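PDB 5THE: piwi domain-containing protein from Vanderwaltozyma polyspora, which probably binds guide RNA as an Argonaute, its C-terminal lobe here holding the 5' end of an RNA strand. Local coordinates for residues A[107-112]-A[226-231]; A[113-118]-A[233-238]; A[214-219]-A[239-244]. All blocks are in the same frame, centred on the assembly; numbering follows the deposited sequence.

Helix 228-241 runs through all three contacts: contact 1 takes its first turn, contact 2 its middle and contact 3 its last turn. Along the chain come 107-112, 113-118, 214-219, 226-231, 233-238 and 239-244, so helix 95-111 and strand 117-118 pack against a helix more than a hundred residues later. Contacts 1 and 2, and contacts 2 and 3, have centres about 8 Å apart; contacts 1 and 3, about 14 Å. Strands 117-118 and 215-219 belong to one parallel sheet, consistent with the Rossmann-like MID domain of Argonautes. One side of the helix packs on protein, while Y230, N233 and K237 lie along the RNA and K241 reaches the 5' phosphate through a water.

Contact 1. Residues A[107-112]-A[226-231]; sequences ASDVKQ and NSIQYN. With nucleotides of chain B.
The carboxylate of D109 and the carboxamide of N231 meet with their planes turned 49° apart, while the neighbouring ring of Y230 has A2 O4' of chain B over one face and, at its edge and in plane, N231 OD1 and the A2 phosphate oxygen OP2. N231 ND2 gives a hydrogen bond to D109 OD2 of 2.9 Å, reaching it on the anti side and 19° out of the carboxylate plane. K105 forms a salt bridge to the same OD2; an aspartate suits the place because one carboxylate oxygen can accept from the amide and pair with the lysine's charge. V110 CG1 packs on the helix backbone, 3.7 Å from the carbonyl N231 O. I228 also borders D109, in a modelled approach too tight to trust. Y230 turns to the RNA, since its CG stands anti to the backbone N (chi1 178°). Its CE2 comes within 3.3 Å of A2 O4' of chain B, and its hydroxyl donates to A2 OP2, although the placing of that hydroxyl is less certain. S227, a small residue with an accepting oxygen, caps the helix: Y230 N points almost straight at S227 OG, 3.0 Å away. This N-capped first turn presents a tyrosine to the second nucleotide of the RNA, consistent with the pocket for the guide's 5' end in the MID domain of Argonautes.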
loop_
_atom_site.group_PDB
_atom_site.type_symbol
_atom_site.label_atom_id
_atom_site.label_comp_id
_atom_site.label_asym_id
_atom_site.label_seq_id
_atom_site.Cartn_x
_atom_site.Cartn_y
_atom_site.Cartn_z
ATOM N N ALA A 107 24.996 -1.075 -2.620
ATOM C CA ALA A 107 25.229 -1.345 -1.206
ATOM C C ALA A 107 25.725 -0.094 -0.480
ATOM O O ALA A 107 25.237 0.242 0.605
ATOM C CB ALA A 107 26.217 -2.498 -1.040
ATOM N N SER A 108 26.676 0.627 -1.072
ATOM C CA SER A 108 27.215 1.784 -0.360
ATOM C C SER A 108 26.223 2.941 -0.365
ATOM O O SER A 108 26.117 3.672 0.626
ATOM C CB SER A 108 28.559 2.205 -0.951
ATOM O OG SER A 108 28.421 2.584 -2.301
ATOM N N ASP A 109 25.474 3.116 -1.459
ATOM C CA ASP A 109 24.410 4.119 -1.482
ATOM C C ASP A 109 23.431 3.922 -0.326
ATOM O O ASP A 109 23.110 4.866 0.404
ATOM C CB ASP A 109 23.651 4.066 -2.810
ATOM C CG ASP A 109 24.319 4.875 -3.912
ATOM O OD1 ASP A 109 25.300 5.589 -3.627
ATOM O OD2 ASP A 109 23.840 4.810 -5.071
ATOM N N VAL A 110 22.946 2.697 -0.144
ATOM C CA VAL A 110 21.838 2.478 0.778
ATOM C C VAL A 110 22.328 2.311 2.208
ATOM O O VAL A 110 21.530 2.460 3.144
ATOM C CB VAL A 110 20.960 1.281 0.351
ATOM C CG1 VAL A 110 20.516 1.447 -1.104
ATOM C CG2 VAL A 110 21.671 -0.050 0.539
ATOM N N LYS A 111 23.622 2.045 2.400
ATOM C CA LYS A 111 24.193 2.083 3.740
ATOM C C LYS A 111 23.897 3.411 4.419
ATOM O O LYS A 111 23.594 3.448 5.615
ATOM C CB LYS A 111 25.702 1.832 3.682
ATOM C CG LYS A 111 26.286 1.416 5.033
ATOM C CD LYS A 111 27.803 1.234 4.998
ATOM C CE LYS A 111 28.296 0.619 6.307
ATOM N NZ LYS A 111 27.515 -0.610 6.667
ATOM N N GLN A 112 23.938 4.506 3.650
ATOM C CA GLN A 112 23.685 5.848 4.175
ATOM C C GLN A 112 22.296 5.981 4.785
ATOM O O GLN A 112 22.063 6.869 5.616
ATOM C CB GLN A 112 23.850 6.884 3.059
ATOM C CG GLN A 112 25.208 6.881 2.353
ATOM C CD GLN A 112 26.342 7.400 3.231
ATOM O OE1 GLN A 112 26.695 6.790 4.243
ATOM N NE2 GLN A 112 26.920 8.536 2.843
ATOM N N ASN A 226 23.004 3.503 -12.025
ATOM C CA ASN A 226 23.706 3.770 -10.765
ATOM C C ASN A 226 23.275 5.094 -10.136
ATOM O O ASN A 226 24.095 5.849 -9.612
ATOM C CB ASN A 226 25.223 3.722 -10.962
ATOM C CG ASN A 226 25.684 2.378 -11.476
ATOM O OD1 ASN A 226 25.151 1.345 -11.070
ATOM N ND2 ASN A 226 26.662 2.379 -12.385
ATOM N N SER A 227 21.978 5.369 -10.159
ATOM C CA SER A 227 21.440 6.590 -9.572
ATOM C C SER A 227 21.145 6.383 -8.087
ATOM O O SER A 227 20.465 5.423 -7.706
ATOM C CB SER A 227 20.174 7.011 -10.319
ATOM O OG SER A 227 19.273 7.657 -9.446
ATOM N N ILE A 228 21.650 7.298 -7.254
ATOM C CA ILE A 228 21.417 7.201 -5.817
ATOM C C ILE A 228 19.930 7.314 -5.515
ATOM O O ILE A 228 19.413 6.663 -4.597
ATOM C CB ILE A 228 22.251 8.258 -5.057
ATOM C CG1 ILE A 228 22.067 8.126 -3.544
ATOM C CG2 ILE A 228 21.847 9.665 -5.424
ATOM C CD1 ILE A 228 23.058 7.268 -2.858
ATOM N N GLN A 229 19.218 8.144 -6.270
ATOM C CA GLN A 229 17.782 8.268 -6.055
ATOM C C GLN A 229 17.065 6.955 -6.372
ATOM O O GLN A 229 16.192 6.510 -5.613
ATOM C CB GLN A 229 17.234 9.416 -6.907
ATOM C CG GLN A 229 15.715 9.554 -6.916
ATOM C CD GLN A 229 15.159 10.239 -5.673
ATOM O OE1 GLN A 229 15.442 9.837 -4.542
ATOM N NE2 GLN A 229 14.359 11.280 -5.882
ATOM N N TYR A 230 17.415 6.325 -7.497
ATOM C CA TYR A 230 16.834 5.026 -7.832
ATOM C C TYR A 230 17.148 4.000 -6.753
ATOM O O TYR A 230 16.270 3.252 -6.301
ATOM C CB TYR A 230 17.373 4.576 -9.192
ATOM C CG TYR A 230 16.906 3.222 -9.662
ATOM C CD1 TYR A 230 17.552 2.051 -9.258
ATOM C CD2 TYR A 230 15.843 3.112 -10.532
ATOM C CE1 TYR A 230 17.135 0.816 -9.710
ATOM C CE2 TYR A 230 15.422 1.889 -10.971
ATOM C CZ TYR A 230 16.063 0.747 -10.560
ATOM O OH TYR A 230 15.628 -0.466 -11.037
ATOM N N ASN A 231 18.412 3.955 -6.320
ATOM C CA ASN A 231 18.807 2.992 -5.303
ATOM C C ASN A 231 18.091 3.250 -3.993
ATOM O O ASN A 231 17.674 2.305 -3.316
ATOM C CB ASN A 231 20.323 3.025 -5.118
ATOM C CG ASN A 231 21.045 2.464 -6.322
ATOM O OD1 ASN A 231 20.428 1.811 -7.178
ATOM N ND2 ASN A 231 22.340 2.705 -6.404
ATOM P P A B 2 11.961 -0.938 -12.148
ATOM O OP1 A B 2 11.066 -0.361 -13.183
ATOM O OP2 A B 2 13.445 -0.967 -12.339
ATOM O "O5'" A B 2 11.640 -0.218 -10.766
ATOM C "C5'" A B 2 12.067 -0.782 -9.524
ATOM C "C4'" A B 2 12.073 0.255 -8.437
ATOM O "O4'" A B 2 13.114 1.219 -8.706
ATOM C "C3'" A B 2 10.821 1.106 -8.330
ATOM O "O3'" A B 2 9.794 0.460 -7.637
ATOM C "C2'" A B 2 11.336 2.359 -7.637
ATOM O "O2'" A B 2 11.572 2.096 -6.261
ATOM C "C1'" A B 2 12.689 2.513 -8.316
ATOM N N9 A B 2 12.633 3.326 -9.547
ATOM C C8 A B 2 12.339 2.883 -10.813
ATOM N N7 A B 2 12.411 3.803 -11.732
ATOM C C5 A B 2 12.810 4.928 -11.017
ATOM C C6 A B 2 13.063 6.233 -11.429
ATOM N N6 A B 2 12.942 6.589 -12.709
ATOM N N1 A B 2 13.430 7.136 -10.480
ATOM C C2 A B 2 13.532 6.714 -9.207
ATOM N N3 A B 2 13.315 5.494 -8.691
ATOM C C4 A B 2 12.949 4.656 -9.667
#

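Contact 2. Residues A[113-118]-A[233-238]; sequences LGVDFN and NVVMKM. With nucleotides of chain B.
A methionine sulfur beside an aromatic ring distinguishes this otherwise aliphatic contact: M238 SD stands 4.7 Å from the centroid of the F117 ring, 58° off the ring normal, an oblique Met-aromatic approach. The ring atom nearest the sulfur is F117 CE2, at 3.7 Å from M238 SD. M238 reaches it with a chain extended beyond CG, and its unbranched, polarisable thioether can lie against an aromatic ring in the buried interior. V235 carries the rest with both of its branches. Its CG2 sits near the ring plane at the edge of F117, 3.9 Å from F117 CE2, and also packs against V115, whose CG1 is 3.9 Å from V235 CG2. V235 CG1 lies between the backbone N and the carbonyl carbon (chi1 77°), which turns it to L113, with L113 CD1 3.9 Å from V235 CG1. The side chains that meet here are all apolar, as a buried seam requires. F106 of helix 95-111 lies against both F117 and M238. Just before V115, G114 ends helix 95-111 in a Schellman motif, its positive phi suiting a residue without a side chain. K237 NZ bonds to A3 OP1 of chain B at 2.7 Å, pairs with a further RNA phosphate and bonds to I549 O. The helix thus has one side on the sheet and another on the RNA, consistent with a Rossmann-like MID domain.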
loop_
_atom_site.group_PDB
_atom_site.type_symbol
_atom_site.label_atom_id
_atom_site.label_comp_id
_atom_site.label_asym_id
_atom_site.label_seq_id
_atom_site.Cartn_x
_atom_site.Cartn_y
_atom_site.Cartn_z
ATOM N N LEU A 113 21.351 5.150 4.357
ATOM C CA LEU A 113 20.003 5.182 4.904
ATOM C C LEU A 113 19.828 4.233 6.081
ATOM O O LEU A 113 18.770 4.249 6.719
ATOM C CB LEU A 113 18.988 4.842 3.797
ATOM C CG LEU A 113 19.096 5.778 2.587
ATOM C CD1 LEU A 113 18.388 5.216 1.369
ATOM C CD2 LEU A 113 18.537 7.147 2.944
ATOM N N GLY A 114 20.831 3.405 6.368
ATOM C CA GLY A 114 20.804 2.485 7.488
ATOM C C GLY A 114 20.680 1.025 7.113
ATOM O O GLY A 114 20.605 0.178 8.013
ATOM N N VAL A 115 20.648 0.692 5.827
ATOM C CA VAL A 115 20.510 -0.685 5.379
ATOM C C VAL A 115 21.884 -1.184 4.968
ATOM O O VAL A 115 22.506 -0.639 4.045
ATOM C CB VAL A 115 19.518 -0.802 4.214
ATOM C CG1 VAL A 115 19.317 -2.257 3.859
ATOM C CG2 VAL A 115 18.211 -0.111 4.577
ATOM N N ASP A 116 22.345 -2.225 5.638
ATOM C CA ASP A 116 23.684 -2.768 5.450
ATOM C C ASP A 116 23.549 -4.098 4.711
ATOM O O ASP A 116 23.082 -5.090 5.285
ATOM C CB ASP A 116 24.380 -2.920 6.806
ATOM C CG ASP A 116 25.802 -3.437 6.692
ATOM O OD1 ASP A 116 26.427 -3.275 5.619
ATOM O OD2 ASP A 116 26.295 -3.999 7.699
ATOM N N PHE A 117 23.918 -4.102 3.436
ATOM C CA PHE A 117 23.909 -5.303 2.615
ATOM C C PHE A 117 25.327 -5.793 2.380
ATOM O O PHE A 117 26.263 -5.001 2.245
ATOM C CB PHE A 117 23.258 -5.065 1.248
ATOM C CG PHE A 117 21.760 -5.091 1.273
ATOM C CD1 PHE A 117 21.082 -6.232 1.660
ATOM C CD2 PHE A 117 21.033 -3.985 0.888
ATOM C CE1 PHE A 117 19.705 -6.259 1.675
ATOM C CE2 PHE A 117 19.651 -4.006 0.901
ATOM C CZ PHE A 117 18.987 -5.136 1.300
ATOM N N ASN A 118 25.464 -7.113 2.312
ATOM C CA ASN A 118 26.675 -7.776 1.855
ATOM C C ASN A 118 26.385 -8.252 0.433
ATOM O O ASN A 118 25.493 -9.080 0.229
ATOM C CB ASN A 118 27.017 -8.933 2.803
ATOM C CG ASN A 118 28.155 -9.821 2.303
ATOM O OD1 ASN A 118 28.808 -9.546 1.296
ATOM N ND2 ASN A 118 28.391 -10.903 3.027
ATOM N N ASN A 233 15.123 4.576 -3.597
ATOM C CA ASN A 233 13.739 4.134 -3.726
ATOM C C ASN A 233 13.636 2.616 -3.668
ATOM O O ASN A 233 12.742 2.080 -3.008
ATOM C CB ASN A 233 13.138 4.672 -5.026
ATOM C CG ASN A 233 12.922 6.180 -4.977
ATOM O OD1 ASN A 233 12.901 6.773 -3.908
ATOM N ND2 ASN A 233 12.768 6.798 -6.135
ATOM N N VAL A 234 14.543 1.917 -4.361
ATOM C CA VAL A 234 14.525 0.456 -4.370
ATOM C C VAL A 234 14.596 -0.082 -2.949
ATOM O O VAL A 234 13.830 -0.974 -2.565
ATOM C CB VAL A 234 15.678 -0.090 -5.236
ATOM C CG1 VAL A 234 15.922 -1.573 -4.928
ATOM C CG2 VAL A 234 15.369 0.107 -6.737
ATOM N N VAL A 235 15.518 0.452 -2.145
ATOM C CA VAL A 235 15.750 -0.119 -0.823
ATOM C C VAL A 235 14.629 0.231 0.141
ATOM O O VAL A 235 14.475 -0.442 1.163
ATOM C CB VAL A 235 17.131 0.329 -0.292
ATOM C CG1 VAL A 235 17.097 1.771 0.221
ATOM C CG2 VAL A 235 17.663 -0.647 0.762
ATOM N N MET A 236 13.831 1.265 -0.152
ATOM C CA MET A 236 12.640 1.505 0.655
ATOM C C MET A 236 11.792 0.249 0.715
ATOM O O MET A 236 11.365 -0.189 1.794
ATOM C CB MET A 236 11.835 2.672 0.085
ATOM C CG MET A 236 12.537 4.028 0.244
ATOM S SD MET A 236 11.517 5.424 -0.226
ATOM C CE MET A 236 10.644 5.819 1.285
ATOM N N LYS A 237 11.596 -0.378 -0.446
ATOM C CA LYS A 237 10.776 -1.581 -0.535
ATOM C C LYS A 237 11.449 -2.753 0.156
ATOM O O LYS A 237 10.796 -3.502 0.886
ATOM C CB LYS A 237 10.481 -1.893 -2.012
ATOM C CG LYS A 237 9.633 -0.807 -2.684
ATOM C CD LYS A 237 10.114 -0.433 -4.096
ATOM C CE LYS A 237 9.927 -1.564 -5.111
ATOM N NZ LYS A 237 8.500 -1.971 -5.333
ATOM N N MET A 238 12.757 -2.925 -0.064
ATOM C CA MET A 238 13.489 -3.999 0.597
ATOM C C MET A 238 13.368 -3.883 2.104
ATOM O O MET A 238 13.082 -4.867 2.797
ATOM C CB MET A 238 14.959 -3.950 0.188
ATOM C CG MET A 238 15.183 -4.156 -1.306
ATOM S SD MET A 238 16.944 -4.025 -1.674
ATOM C CE MET A 238 17.012 -4.691 -3.353
ATOM P P A B 2 11.961 -0.938 -12.148
ATOM O OP1 A B 2 11.066 -0.361 -13.183
ATOM O OP2 A B 2 13.445 -0.967 -12.339
ATOM O "O5'" A B 2 11.640 -0.218 -10.766
ATOM C "C5'" A B 2 12.067 -0.782 -9.524
ATOM C "C4'" A B 2 12.073 0.255 -8.437
ATOM O "O4'" A B 2 13.114 1.219 -8.706
ATOM C "C3'" A B 2 10.821 1.106 -8.330
ATOM O "O3'" A B 2 9.794 0.460 -7.637
ATOM C "C2'" A B 2 11.336 2.359 -7.637
ATOM O "O2'" A B 2 11.572 2.096 -6.261
ATOM C "C1'" A B 2 12.689 2.513 -8.316
ATOM N N9 A B 2 12.633 3.326 -9.547
ATOM C C8 A B 2 12.339 2.883 -10.813
ATOM N N7 A B 2 12.411 3.803 -11.732
ATOM C C5 A B 2 12.810 4.928 -11.017
ATOM C C6 A B 2 13.063 6.233 -11.429
ATOM N N6 A B 2 12.942 6.589 -12.709
ATOM N N1 A B 2 13.430 7.136 -10.480
ATOM C C2 A B 2 13.532 6.714 -9.207
ATOM N N3 A B 2 13.315 5.494 -8.691
ATOM C C4 A B 2 12.949 4.656 -9.667
ATOM P P A B 3 8.274 0.756 -8.027
ATOM O OP1 A B 3 7.521 -0.199 -7.158
ATOM O OP2 A B 3 8.103 0.728 -9.510
ATOM O "O5'" A B 3 8.040 2.255 -7.527
ATOM C "C5'" A B 3 8.148 2.565 -6.146
ATOM C "C4'" A B 3 8.184 4.051 -5.919
ATOM O "O4'" A B 3 9.405 4.628 -6.447
ATOM C "C3'" A B 3 7.084 4.847 -6.595
ATOM O "O3'" A B 3 5.881 4.774 -5.874
ATOM C "C2'" A B 3 7.679 6.245 -6.631
ATOM O "O2'" A B 3 7.582 6.858 -5.350
ATOM C "C1'" A B 3 9.148 5.929 -6.927
ATOM N N9 A B 3 9.351 5.923 -8.374
ATOM C C8 A B 3 9.044 4.912 -9.259
ATOM N N7 A B 3 9.290 5.237 -10.506
ATOM C C5 A B 3 9.779 6.528 -10.419
ATOM C C6 A B 3 10.205 7.404 -11.409
ATOM N N6 A B 3 10.208 7.057 -12.709
ATOM N N1 A B 3 10.626 8.619 -10.998
ATOM C C2 A B 3 10.600 8.910 -9.680
ATOM N N3 A B 3 10.206 8.166 -8.641
ATOM C C4 A B 3 9.804 6.975 -9.109
#

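Contact 3. Residues A[214-219]-A[239-244]; sequences LNSCVV and NLKLLG. With nucleotides of chain B.
K241 NZ is gripped by the carbonyl of N215 and by a water: its hydrogen bond to N215 O is 2.7 Å long, with a C=O...donor angle of 148° and the donor tilted 17° from the carbonyl plane. The water also donates to the U1 phosphate of chain B, at 2.8 Å from U1 OP2, and takes a weak bond from S216 OG. A lysine suits the site because its chain, extended beyond CG, carries the ammonium from the last helical turn to the strand, where its charge would favour the 5' phosphate, met through the water; the C-terminal carboxylate of I549 is a weak, long ion partner. The strand backbone meets the phosphates directly, C217 N donating to U1 OP1 of chain B at 2.7 Å and V219 N to A2 OP2 of chain B at 3.0 Å. S216 OG has its main partner in Y186 OH. Two leucines close the other end: L214 CD1 lies 3.5 Å from L242 CD2, the two side chains crossing at a slant, and 3.6 Å from K241 O. Just beyond, L243, with positive phi, is C-prime of the Schellman motif ending the helix, with G244 N bonded to N239 O and L243 N to L240 O. Strand 215-219 pairs in parallel with strand 185-191; N215 and C217 turn to helix 197-210, S216 and V218 to helix 228-241, leaving the strand between them.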
loop_
_atom_site.group_PDB
_atom_site.type_symbol
_atom_site.label_atom_id
_atom_site.label_comp_id
_atom_site.label_asym_id
_atom_site.label_seq_id
_atom_site.Cartn_x
_atom_site.Cartn_y
_atom_site.Cartn_z
ATOM N N LEU A 214 12.328 -13.561 0.364
ATOM C CA LEU A 214 12.320 -12.122 0.125
ATOM C C LEU A 214 13.036 -11.804 -1.182
ATOM O O LEU A 214 14.132 -12.305 -1.440
ATOM C CB LEU A 214 12.999 -11.393 1.288
ATOM C CG LEU A 214 12.323 -11.473 2.657
ATOM C CD1 LEU A 214 13.032 -10.515 3.601
ATOM C CD2 LEU A 214 10.819 -11.137 2.567
ATOM N N ASN A 215 12.426 -10.953 -2.002
ATOM C CA ASN A 215 13.034 -10.631 -3.281
ATOM C C ASN A 215 12.459 -9.323 -3.796
ATOM O O ASN A 215 11.306 -8.989 -3.526
ATOM C CB ASN A 215 12.795 -11.746 -4.320
ATOM C CG ASN A 215 11.336 -11.835 -4.756
ATOM O OD1 ASN A 215 10.973 -11.391 -5.852
ATOM N ND2 ASN A 215 10.486 -12.390 -3.888
ATOM N N SER A 216 13.268 -8.614 -4.575
ATOM C CA SER A 216 12.815 -7.484 -5.366
ATOM C C SER A 216 13.323 -7.650 -6.791
ATOM O O SER A 216 14.375 -8.251 -7.032
ATOM C CB SER A 216 13.317 -6.133 -4.800
ATOM O OG SER A 216 12.929 -5.958 -3.447
ATOM N N CYS A 217 12.568 -7.108 -7.729
ATOM C CA CYS A 217 12.990 -7.039 -9.113
ATOM C C CYS A 217 13.449 -5.638 -9.469
ATOM O O CYS A 217 12.969 -4.636 -8.938
ATOM C CB CYS A 217 11.864 -7.436 -10.063
ATOM S SG CYS A 217 11.394 -9.125 -9.846
ATOM N N VAL A 218 14.324 -5.586 -10.451
ATOM C CA VAL A 218 14.878 -4.333 -10.918
ATOM C C VAL A 218 15.096 -4.507 -12.419
ATOM O O VAL A 218 15.551 -5.569 -12.854
ATOM C CB VAL A 218 16.154 -4.071 -10.085
ATOM C CG1 VAL A 218 17.438 -4.445 -10.786
ATOM C CG2 VAL A 218 16.136 -2.743 -9.407
ATOM N N VAL A 219 14.661 -3.534 -13.226
ATOM C CA VAL A 219 14.938 -3.575 -14.661
ATOM C C VAL A 219 16.369 -3.106 -14.872
ATOM O O VAL A 219 16.760 -2.029 -14.397
ATOM C CB VAL A 219 13.932 -2.715 -15.458
ATOM C CG1 VAL A 219 14.276 -2.699 -16.956
ATOM C CG2 VAL A 219 12.524 -3.242 -15.269
ATOM N N ASN A 239 13.584 -2.673 2.624
ATOM C CA ASN A 239 13.556 -2.467 4.066
ATOM C C ASN A 239 12.205 -2.864 4.649
ATOM O O ASN A 239 12.146 -3.512 5.699
ATOM C CB ASN A 239 13.879 -1.009 4.394
ATOM C CG ASN A 239 14.140 -0.773 5.896
ATOM O OD1 ASN A 239 13.787 0.258 6.437
ATOM N ND2 ASN A 239 14.805 -1.698 6.533
ATOM N N LEU A 240 11.108 -2.500 3.968
ATOM C CA LEU A 240 9.784 -2.934 4.417
ATOM C C LEU A 240 9.675 -4.455 4.430
ATOM O O LEU A 240 9.184 -5.042 5.405
ATOM C CB LEU A 240 8.690 -2.323 3.539
ATOM C CG LEU A 240 8.533 -0.796 3.669
ATOM C CD1 LEU A 240 7.548 -0.258 2.632
ATOM C CD2 LEU A 240 8.102 -0.398 5.103
ATOM N N LYS A 241 10.114 -5.111 3.341
ATOM C CA LYS A 241 10.078 -6.569 3.276
ATOM C C LYS A 241 10.918 -7.192 4.377
ATOM O O LYS A 241 10.571 -8.257 4.895
ATOM C CB LYS A 241 10.549 -7.046 1.900
ATOM C CG LYS A 241 9.471 -6.866 0.840
ATOM C CD LYS A 241 10.044 -6.933 -0.548
ATOM C CE LYS A 241 8.948 -6.996 -1.605
ATOM N NZ LYS A 241 9.547 -7.003 -2.988
ATOM N N LEU A 242 11.993 -6.515 4.780
ATOM C CA LEU A 242 12.801 -6.904 5.925
ATOM C C LEU A 242 12.228 -6.415 7.260
ATOM O O LEU A 242 12.976 -6.333 8.238
ATOM C CB LEU A 242 14.225 -6.388 5.735
ATOM C CG LEU A 242 14.941 -7.116 4.596
ATOM C CD1 LEU A 242 16.081 -6.273 4.011
ATOM C CD2 LEU A 242 15.457 -8.440 5.139
ATOM N N LEU A 243 10.933 -6.097 7.310
ATOM C CA LEU A 243 10.217 -5.721 8.531
ATOM C C LEU A 243 10.663 -4.375 9.069
ATOM O O LEU A 243 10.426 -4.061 10.237
ATOM C CB LEU A 243 10.351 -6.790 9.630
ATOM C CG LEU A 243 9.977 -8.207 9.188
ATOM C CD1 LEU A 243 10.021 -9.201 10.364
ATOM C CD2 LEU A 243 8.613 -8.208 8.538
ATOM N N GLY A 244 11.301 -3.560 8.239
ATOM C CA GLY A 244 11.753 -2.264 8.678
ATOM C C GLY A 244 10.666 -1.206 8.638
ATOM O O GLY A 244 9.516 -1.433 8.269
ATOM O OP3 U B 1 7.793 -5.779 -7.141
ATOM P P U B 1 9.245 -5.541 -7.255
ATOM O OP1 U B 1 9.982 -6.770 -6.873
ATOM O OP2 U B 1 9.590 -4.294 -6.552
ATOM O "O5'" U B 1 9.571 -5.336 -8.785
ATOM C "C5'" U B 1 9.380 -4.081 -9.424
ATOM C "C4'" U B 1 10.185 -4.046 -10.687
ATOM O "O4'" U B 1 9.693 -5.068 -11.604
ATOM C "C3'" U B 1 10.166 -2.727 -11.446
ATOM O "O3'" U B 1 11.483 -2.456 -11.928
ATOM C "C2'" U B 1 9.212 -3.002 -12.611
ATOM O "O2'" U B 1 9.451 -2.225 -13.764
ATOM C "C1'" U B 1 9.447 -4.490 -12.875
ATOM N N1 U B 1 8.283 -5.167 -13.481
ATOM C C2 U B 1 8.461 -5.810 -14.681
ATOM O O2 U B 1 9.545 -5.853 -15.221
ATOM N N3 U B 1 7.343 -6.408 -15.215
ATOM C C4 U B 1 6.077 -6.423 -14.659
ATOM O O4 U B 1 5.162 -7.011 -15.244
ATOM C C5 U B 1 5.962 -5.722 -13.417
ATOM C C6 U B 1 7.040 -5.127 -12.890
ATOM P P A B 2 11.961 -0.938 -12.148
ATOM O OP1 A B 2 11.066 -0.361 -13.183
ATOM O OP2 A B 2 13.445 -0.967 -12.339
ATOM O "O5'" A B 2 11.640 -0.218 -10.766
ATOM C "C5'" A B 2 12.067 -0.782 -9.524
ATOM C "C4'" A B 2 12.073 0.255 -8.437
ATOM O "O4'" A B 2 13.114 1.219 -8.706
ATOM C "C3'" A B 2 10.821 1.106 -8.330
ATOM O "O3'" A B 2 9.794 0.460 -7.637
ATOM C "C2'" A B 2 11.336 2.359 -7.637
ATOM O "O2'" A B 2 11.572 2.096 -6.261
ATOM C "C1'" A B 2 12.689 2.513 -8.316
ATOM N N9 A B 2 12.633 3.326 -9.547
ATOM C C8 A B 2 12.339 2.883 -10.813
ATOM N N7 A B 2 12.411 3.803 -11.732
ATOM C C5 A B 2 12.810 4.928 -11.017
ATOM C C6 A B 2 13.063 6.233 -11.429
ATOM N N6 A B 2 12.942 6.589 -12.709
ATOM N N1 A B 2 13.430 7.136 -10.480
ATOM C C2 A B 2 13.532 6.714 -9.207
ATOM N N3 A B 2 13.315 5.494 -8.691
ATOM C C4 A B 2 12.949 4.656 -9.667
HETATM O O HOH W 1 9.878 -4.725 -3.844
#